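Local atomic coordinates of uncharacterized protein (PDB entry 4JZA), a protein that probably removes the 3-phosphate from phosphatidylinositol 3-phosphate, as a phosphoinositide phosphatase of Legionella acting on host lipids. Residues A[1-6]-A[138-143]; A[167-172]-A[336-341]; A[162-167]-A[350-355]. All coordinates share one frame; numbering follows the deposited sequence.

Interaction 1 (A[1-6]-A[138-143])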
# COMPACT_ATOMS: atom_id res chain seq x y z
N MSE A 1 22.31 3.26 5.80
CA MSE A 1 21.28 2.28 6.34
C MSE A 1 21.98 1.21 7.20
O MSE A 1 22.93 1.57 7.90
CB MSE A 1 20.34 1.84 5.20
CG MSE A 1 19.52 3.06 4.76
SE MSE A 1 18.30 3.52 6.23
CE MSE A 1 18.14 5.47 6.11
N GLY A 2 21.54 -0.06 7.19
CA GLY A 2 22.00 -1.03 8.24
C GLY A 2 21.31 -0.68 9.56
O GLY A 2 21.97 -0.45 10.58
N LYS A 3 19.97 -0.64 9.52
CA LYS A 3 19.18 0.07 10.55
C LYS A 3 19.25 -0.55 11.95
O LYS A 3 19.06 0.15 12.94
CB LYS A 3 17.71 0.24 10.10
CG LYS A 3 16.94 1.25 10.94
CD LYS A 3 15.45 1.17 10.69
CE LYS A 3 14.64 1.92 11.74
NZ LYS A 3 14.57 3.39 11.51
N GLY A 4 19.49 -1.86 12.05
CA GLY A 4 19.59 -2.49 13.34
C GLY A 4 18.87 -3.81 13.40
O GLY A 4 18.39 -4.32 12.38
N ILE A 5 18.84 -4.37 14.62
CA ILE A 5 18.38 -5.71 14.84
C ILE A 5 17.58 -5.81 16.14
O ILE A 5 17.99 -5.31 17.19
CB ILE A 5 19.55 -6.71 14.94
CG1 ILE A 5 20.54 -6.50 13.79
CG2 ILE A 5 19.02 -8.15 14.91
CD1 ILE A 5 21.93 -7.03 14.06
N ILE A 6 16.44 -6.47 16.05
CA ILE A 6 15.63 -6.74 17.20
C ILE A 6 15.60 -8.23 17.46
O ILE A 6 15.34 -9.04 16.55
CB ILE A 6 14.22 -6.25 16.96
CG1 ILE A 6 14.24 -4.72 16.77
CG2 ILE A 6 13.32 -6.68 18.09
CD1 ILE A 6 12.88 -4.03 16.76
N MSE A 138 9.50 3.19 3.65
CA MSE A 138 10.68 3.02 2.82
C MSE A 138 11.79 3.90 3.33
O MSE A 138 12.93 3.46 3.54
CB MSE A 138 10.30 3.43 1.42
CG MSE A 138 11.37 2.99 0.47
SE MSE A 138 10.88 3.39 -1.37
CE MSE A 138 11.00 5.36 -1.40
N GLY A 139 11.46 5.15 3.59
CA GLY A 139 12.42 6.16 4.05
C GLY A 139 13.09 5.77 5.36
O GLY A 139 14.26 6.02 5.54
N GLU A 140 12.34 5.11 6.23
CA GLU A 140 12.76 4.81 7.57
C GLU A 140 13.68 3.60 7.58
O GLU A 140 14.49 3.47 8.47
CB GLU A 140 11.53 4.50 8.42
CG GLU A 140 11.48 5.12 9.82
CD GLU A 140 10.21 4.73 10.61
OE1 GLU A 140 9.85 3.52 10.68
OE2 GLU A 140 9.53 5.63 11.18
N GLY A 141 13.56 2.69 6.61
CA GLY A 141 14.31 1.44 6.65
C GLY A 141 13.66 0.35 7.49
O GLY A 141 12.65 0.57 8.11
N ARG A 142 14.28 -0.83 7.55
CA ARG A 142 13.72 -1.97 8.29
C ARG A 142 14.74 -2.60 9.22
O ARG A 142 15.89 -2.84 8.80
CB ARG A 142 13.24 -3.05 7.30
CG ARG A 142 12.38 -4.17 7.90
CD ARG A 142 12.16 -5.28 6.89
NE ARG A 142 11.01 -6.16 7.19
CZ ARG A 142 10.39 -6.94 6.29
NH1 ARG A 142 10.79 -6.99 5.02
NH2 ARG A 142 9.33 -7.65 6.63
N TYR A 143 14.31 -2.90 10.45
CA TYR A 143 15.07 -3.68 11.41
C TYR A 143 15.03 -5.15 11.05
O TYR A 143 13.98 -5.64 10.74
CB TYR A 143 14.43 -3.61 12.79
CG TYR A 143 14.73 -2.38 13.58
CD1 TYR A 143 15.84 -2.34 14.42
CD2 TYR A 143 13.89 -1.27 13.52
CE1 TYR A 143 16.13 -1.22 15.16
CE2 TYR A 143 14.17 -0.14 14.26
CZ TYR A 143 15.29 -0.13 15.06
OH TYR A 143 15.58 0.98 15.78
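Lys3 makes the hydrogen bond of this contact, giving its ammonium group to the backbone oxygen of Glu140 (NZ to O, 3.0 Å). NZ comes in bent from the C=O direction and tilted 32° from the carbonyl plane. The chain runs out extended as far as CE and then bends at its last torsion (chi4 81°), which folds NZ back toward that oxygen. Glu140 lies at the C-terminal end of helix 122-140, where carbonyls have run out of helical partners and the helix dipole would favour a cation, so a lysine suits the place. The Glu140 carboxylate is not in contact with NZ, but may add to the attraction from a distance.

Just beyond, Gly141 ends the helix with a positive phi (84°), a backbone shape that glycine adopts easily. The two segments then run side by side and become neighbouring parallel strands, 5-10 and 144-150, of the large mixed sheet; Gly4 and Ile6 already bond to the backbone of Asp144.

Packing contacts gather round the Tyr143 ring. Ile6 reaches over one face, its CD1 4.3 Å from the ring centroid in a CH-pi contact, while Ile6 CG1 comes within 3.7 Å of Tyr143 CD1. Lys3 lends its aliphatic part, CE meeting Tyr143 CE2 obliquely. At the ring edge lies the backbone N of Ile5, 3.6 Å from Tyr143 CD1.

Gly4 packs with its backbone: its O receives a CA-H contact from Tyr143 CA at 3.5 Å. Its positive phi would bring a side chain against the Lys3 carbonyl, so glycine suits the position. Arg142 hydrogen-bonds through its guanidinium group to Asn350, Gln611 and the backbone O of His608.

Interaction 2 (A[167-172]-A[336-341])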
# COMPACT_ATOMS: atom_id res chain seq x y z
N LEU A 167 17.24 -7.20 3.35
CA LEU A 167 18.24 -7.17 2.31
C LEU A 167 18.06 -5.97 1.41
O LEU A 167 16.97 -5.69 0.97
CB LEU A 167 18.11 -8.46 1.47
CG LEU A 167 18.49 -9.77 2.16
CD1 LEU A 167 18.23 -10.93 1.24
CD2 LEU A 167 19.94 -9.78 2.57
N PRO A 168 19.14 -5.25 1.09
CA PRO A 168 18.87 -4.06 0.27
C PRO A 168 18.40 -4.48 -1.07
O PRO A 168 18.98 -5.39 -1.63
CB PRO A 168 20.23 -3.42 0.16
CG PRO A 168 21.21 -4.38 0.77
CD PRO A 168 20.46 -5.17 1.75
N PRO A 169 17.28 -3.91 -1.54
CA PRO A 169 16.67 -4.33 -2.78
C PRO A 169 17.10 -3.55 -4.00
O PRO A 169 16.70 -3.90 -5.11
CB PRO A 169 15.22 -4.07 -2.52
CG PRO A 169 15.22 -2.88 -1.62
CD PRO A 169 16.38 -3.06 -0.74
N TYR A 170 17.85 -2.46 -3.81
CA TYR A 170 18.33 -1.64 -4.94
C TYR A 170 19.42 -2.33 -5.75
O TYR A 170 20.08 -3.22 -5.28
CB TYR A 170 18.83 -0.28 -4.46
CG TYR A 170 19.77 -0.34 -3.31
CD1 TYR A 170 21.09 -0.65 -3.48
CD2 TYR A 170 19.33 -0.03 -2.03
CE1 TYR A 170 21.96 -0.69 -2.40
CE2 TYR A 170 20.18 -0.08 -0.95
CZ TYR A 170 21.50 -0.42 -1.14
OH TYR A 170 22.32 -0.47 -0.06
N TYR A 171 19.56 -1.90 -7.00
CA TYR A 171 20.58 -2.36 -7.91
C TYR A 171 21.07 -1.13 -8.69
O TYR A 171 20.37 -0.09 -8.75
CB TYR A 171 20.00 -3.43 -8.84
CG TYR A 171 18.72 -3.07 -9.52
CD1 TYR A 171 17.52 -3.20 -8.85
CD2 TYR A 171 18.68 -2.59 -10.84
CE1 TYR A 171 16.32 -2.87 -9.45
CE2 TYR A 171 17.45 -2.25 -11.44
CZ TYR A 171 16.29 -2.40 -10.73
OH TYR A 171 15.06 -2.10 -11.23
N ASP A 172 22.26 -1.22 -9.26
CA ASP A 172 22.96 -0.04 -9.82
C ASP A 172 22.14 0.78 -10.83
O ASP A 172 22.09 2.03 -10.75
CB ASP A 172 24.27 -0.46 -10.48
CG ASP A 172 25.34 -0.88 -9.46
OD1 ASP A 172 25.14 -0.72 -8.23
OD2 ASP A 172 26.38 -1.40 -9.93
N SER A 336 16.00 1.51 0.92
CA SER A 336 16.66 0.39 1.56
C SER A 336 15.76 -0.80 1.78
O SER A 336 16.25 -1.89 2.07
CB SER A 336 17.30 0.81 2.87
OG SER A 336 16.35 0.99 3.87
N PHE A 337 14.45 -0.59 1.63
CA PHE A 337 13.41 -1.55 2.02
C PHE A 337 12.10 -1.06 1.46
O PHE A 337 11.83 0.11 1.53
CB PHE A 337 13.28 -1.55 3.54
CG PHE A 337 11.92 -1.99 4.04
CD1 PHE A 337 11.40 -3.21 3.68
CD2 PHE A 337 11.18 -1.18 4.91
CE1 PHE A 337 10.18 -3.66 4.17
CE2 PHE A 337 9.96 -1.62 5.41
CZ PHE A 337 9.47 -2.85 5.04
N LEU A 338 11.30 -1.94 0.93
CA LEU A 338 9.98 -1.59 0.41
C LEU A 338 8.92 -2.48 1.09
O LEU A 338 9.03 -3.68 1.08
CB LEU A 338 9.93 -1.83 -1.12
CG LEU A 338 10.33 -0.63 -1.94
CD1 LEU A 338 11.81 -0.42 -1.91
CD2 LEU A 338 9.87 -0.79 -3.38
N SER A 339 7.90 -1.86 1.64
CA SER A 339 6.73 -2.56 2.09
C SER A 339 6.14 -3.46 0.99
O SER A 339 6.12 -3.12 -0.18
CB SER A 339 5.69 -1.52 2.49
OG SER A 339 4.37 -2.07 2.53
N SER A 340 5.58 -4.58 1.43
CA SER A 340 4.87 -5.52 0.59
C SER A 340 3.77 -4.88 -0.27
O SER A 340 3.40 -5.40 -1.34
CB SER A 340 4.28 -6.65 1.46
OG SER A 340 3.05 -6.25 2.08
N ARG A 341 3.20 -3.77 0.17
CA ARG A 341 2.09 -3.18 -0.62
C ARG A 341 2.61 -2.28 -1.72
O ARG A 341 1.85 -1.78 -2.54
CB ARG A 341 1.22 -2.31 0.24
CG ARG A 341 0.43 -3.01 1.31
CD ARG A 341 -0.10 -1.94 2.26
NE ARG A 341 0.88 -1.47 3.22
CZ ARG A 341 0.80 -0.34 3.89
NH1 ARG A 341 -0.23 0.48 3.74
NH2 ARG A 341 1.76 -0.03 4.73
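The backbone oxygen of Ser336 is met by carbon atoms of two successive prolines, with Pro169 CD beside it and Pro168 CA 3.8 Å from that O. No hydrogen bond joins the two segments. Prolines suit such a crossing: with no N-H to offer, they present carbon atoms to the carbonyl, and their rings restrict the backbone. The end-to-end directions of residues 167-170 and 336-338 are nearly at right angles (93°).

Further along, the Pro169 ring turns to Leu338, whose CD1 lies 4.2 Å from Pro169 CG, a loose apolar contact. Tyr170 comes in edge-on, CE2 lying 4.3 Å from Ser336 CA.

Beyond the crossing the two loops take different paths. Tyr171 occupies the N-cap position of helix 172-183, and its hydroxyl bonds to Pro346 O and Arg393. On the other loop, Arg341 sends its guanidinium group to Glu133 and Asn130 of helix 122-140. Ser339 OG bonds to Asn612 O and also accepts the backbone N-H of Arg341 (N to OG, 3.1 Å), a short loop closure that defines an ST turn.

Interaction 3 (A[162-167]-A[350-355])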
# COMPACT_ATOMS: atom_id res chain seq x y z
N GLN A 162 14.71 -18.12 15.10
CA GLN A 162 14.19 -17.81 13.78
C GLN A 162 14.75 -16.45 13.42
O GLN A 162 14.70 -15.52 14.23
CB GLN A 162 12.69 -17.76 13.79
CG GLN A 162 12.01 -18.98 14.36
CD GLN A 162 10.54 -18.73 14.38
OE1 GLN A 162 10.04 -18.37 13.41
NE2 GLN A 162 9.87 -18.92 15.39
N VAL A 163 15.32 -16.35 12.24
CA VAL A 163 16.02 -15.15 11.81
C VAL A 163 15.55 -14.62 10.46
O VAL A 163 15.49 -15.39 9.47
CB VAL A 163 17.50 -15.48 11.69
CG1 VAL A 163 18.29 -14.30 11.16
CG2 VAL A 163 18.02 -15.86 13.04
N ASP A 164 15.23 -13.34 10.37
CA ASP A 164 14.95 -12.72 9.03
C ASP A 164 15.74 -11.47 8.84
O ASP A 164 15.54 -10.48 9.54
CB ASP A 164 13.45 -12.43 8.79
CG ASP A 164 12.65 -13.67 8.42
OD1 ASP A 164 12.32 -14.47 9.32
OD2 ASP A 164 12.33 -13.86 7.24
N GLU A 165 16.68 -11.52 7.91
CA GLU A 165 17.59 -10.42 7.68
C GLU A 165 17.04 -9.70 6.47
O GLU A 165 16.83 -10.28 5.42
CB GLU A 165 19.06 -10.95 7.50
CG GLU A 165 19.75 -11.27 8.86
CD GLU A 165 20.97 -12.22 8.85
OE1 GLU A 165 21.01 -13.23 8.10
OE2 GLU A 165 21.87 -11.99 9.67
N SER A 166 16.74 -8.43 6.66
CA SER A 166 16.37 -7.54 5.58
C SER A 166 17.56 -7.29 4.64
O SER A 166 18.73 -7.11 5.09
CB SER A 166 15.98 -6.19 6.17
OG SER A 166 15.32 -5.38 5.23
N LEU A 167 17.24 -7.20 3.35
CA LEU A 167 18.24 -7.17 2.31
C LEU A 167 18.06 -5.97 1.41
O LEU A 167 16.97 -5.69 0.97
CB LEU A 167 18.11 -8.46 1.47
CG LEU A 167 18.49 -9.77 2.16
CD1 LEU A 167 18.23 -10.93 1.24
CD2 LEU A 167 19.94 -9.78 2.57
N ASN A 350 9.56 -6.46 0.48
CA ASN A 350 9.56 -7.40 1.58
C ASN A 350 10.64 -8.43 1.38
O ASN A 350 10.42 -9.61 1.63
CB ASN A 350 8.17 -8.05 1.73
CG ASN A 350 7.97 -8.73 3.08
OD1 ASN A 350 8.72 -8.52 4.06
ND2 ASN A 350 6.94 -9.55 3.14
N TYR A 351 11.83 -7.97 0.95
CA TYR A 351 12.92 -8.83 0.54
C TYR A 351 13.81 -9.14 1.72
O TYR A 351 14.31 -8.24 2.37
CB TYR A 351 13.72 -8.16 -0.56
CG TYR A 351 14.92 -8.95 -1.11
CD1 TYR A 351 14.80 -10.29 -1.52
CD2 TYR A 351 16.16 -8.32 -1.29
CE1 TYR A 351 15.87 -10.98 -2.08
CE2 TYR A 351 17.24 -9.00 -1.85
CZ TYR A 351 17.10 -10.33 -2.24
OH TYR A 351 18.21 -11.01 -2.76
N ALA A 352 14.04 -10.42 1.98
CA ALA A 352 14.73 -10.81 3.21
C ALA A 352 15.25 -12.19 3.05
O ALA A 352 14.81 -12.92 2.13
CB ALA A 352 13.80 -10.75 4.40
N ALA A 353 16.16 -12.55 3.96
CA ALA A 353 16.65 -13.91 4.02
C ALA A 353 16.31 -14.52 5.36
O ALA A 353 16.67 -13.97 6.39
CB ALA A 353 18.14 -13.93 3.82
N HIS A 354 15.65 -15.68 5.31
CA HIS A 354 15.16 -16.39 6.48
C HIS A 354 16.09 -17.53 6.75
O HIS A 354 16.41 -18.28 5.83
CB HIS A 354 13.72 -16.96 6.30
CG HIS A 354 13.20 -17.63 7.52
ND1 HIS A 354 13.19 -19.00 7.67
CD2 HIS A 354 12.75 -17.12 8.70
CE1 HIS A 354 12.76 -19.31 8.88
NE2 HIS A 354 12.47 -18.19 9.52
N SER A 355 16.50 -17.67 8.01
CA SER A 355 17.34 -18.79 8.41
C SER A 355 16.92 -19.24 9.80
O SER A 355 16.16 -18.56 10.48
CB SER A 355 18.85 -18.43 8.33
OG SER A 355 19.17 -17.40 9.23
O HOH W 1 19.11 -15.24 7.85
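Leu167 lays its side chain against Tyr351 and the start of the neighbouring strand. Its CB meets the ring rim, 3.4 Å from Tyr351 CD2. CG then passes 4.0 Å from Ala352 CA, and beyond it CD1 lies over one face of the tyrosine ring, 3.9 Å from the centroid, in a CH-pi contact. The same methyl reaches Ala353 CB at 4.0 Å, the small alanine letting it lie close to the strand. With CG anti to the carbonyl carbon (chi1 -68°), the leucine is directed across the strand pair. Tyr351 is anchored at its far end by a hydrogen bond from OH to Glu404.

Two backbone rings hold the strands: Val163 and Ser355 exchange N-H...O bonds, as do Glu165 and Ala353 (Glu165 N to Ala353 O, 2.9 Å and nearly straight at 172°). A longer bond, 3.3 Å from Leu167 N to Tyr351 O, continues the pairing past the strand ends.

On the face carrying Glu165 and Ser355, a water donates to Glu165 OE1 (2.8 Å) and Ala353 O and accepts from Ser355 OG. Glu165 also forms salt bridges with Arg26 and Lys371; on the opposite face, buried Asp164 forms a salt bridge with Arg374, which probably offsets its charge, and a hydrogen bond with His604. Hydrogen-bonded pairs alternating with non-hydrogen-bonded ones, Asp164-His354 and Ser166-Ala352, make this an antiparallel strand pair inside the mixed sheet.

Overall arrangement
The three contacts cluster, their centres 11 to 12 Å apart, near one end of four adjacent strands of the large mixed sheet. Along the chain interaction 1 closes first; interaction 2 is then nested inside the long loop closed by interaction 3, and the two share Leu167. Interactions 1 and 3 reach the same sheet, through strands 5-10, 144-150, 159-166 and 352-359, which follow one another across it. Arg142 of interaction 1 bonds to Asn350 of interaction 3, whose backbone N hydrogen-bonds to Leu338 O of interaction 2. Strands and loops that long, largely helical stretches separate in sequence are thus brought together beside the sheet.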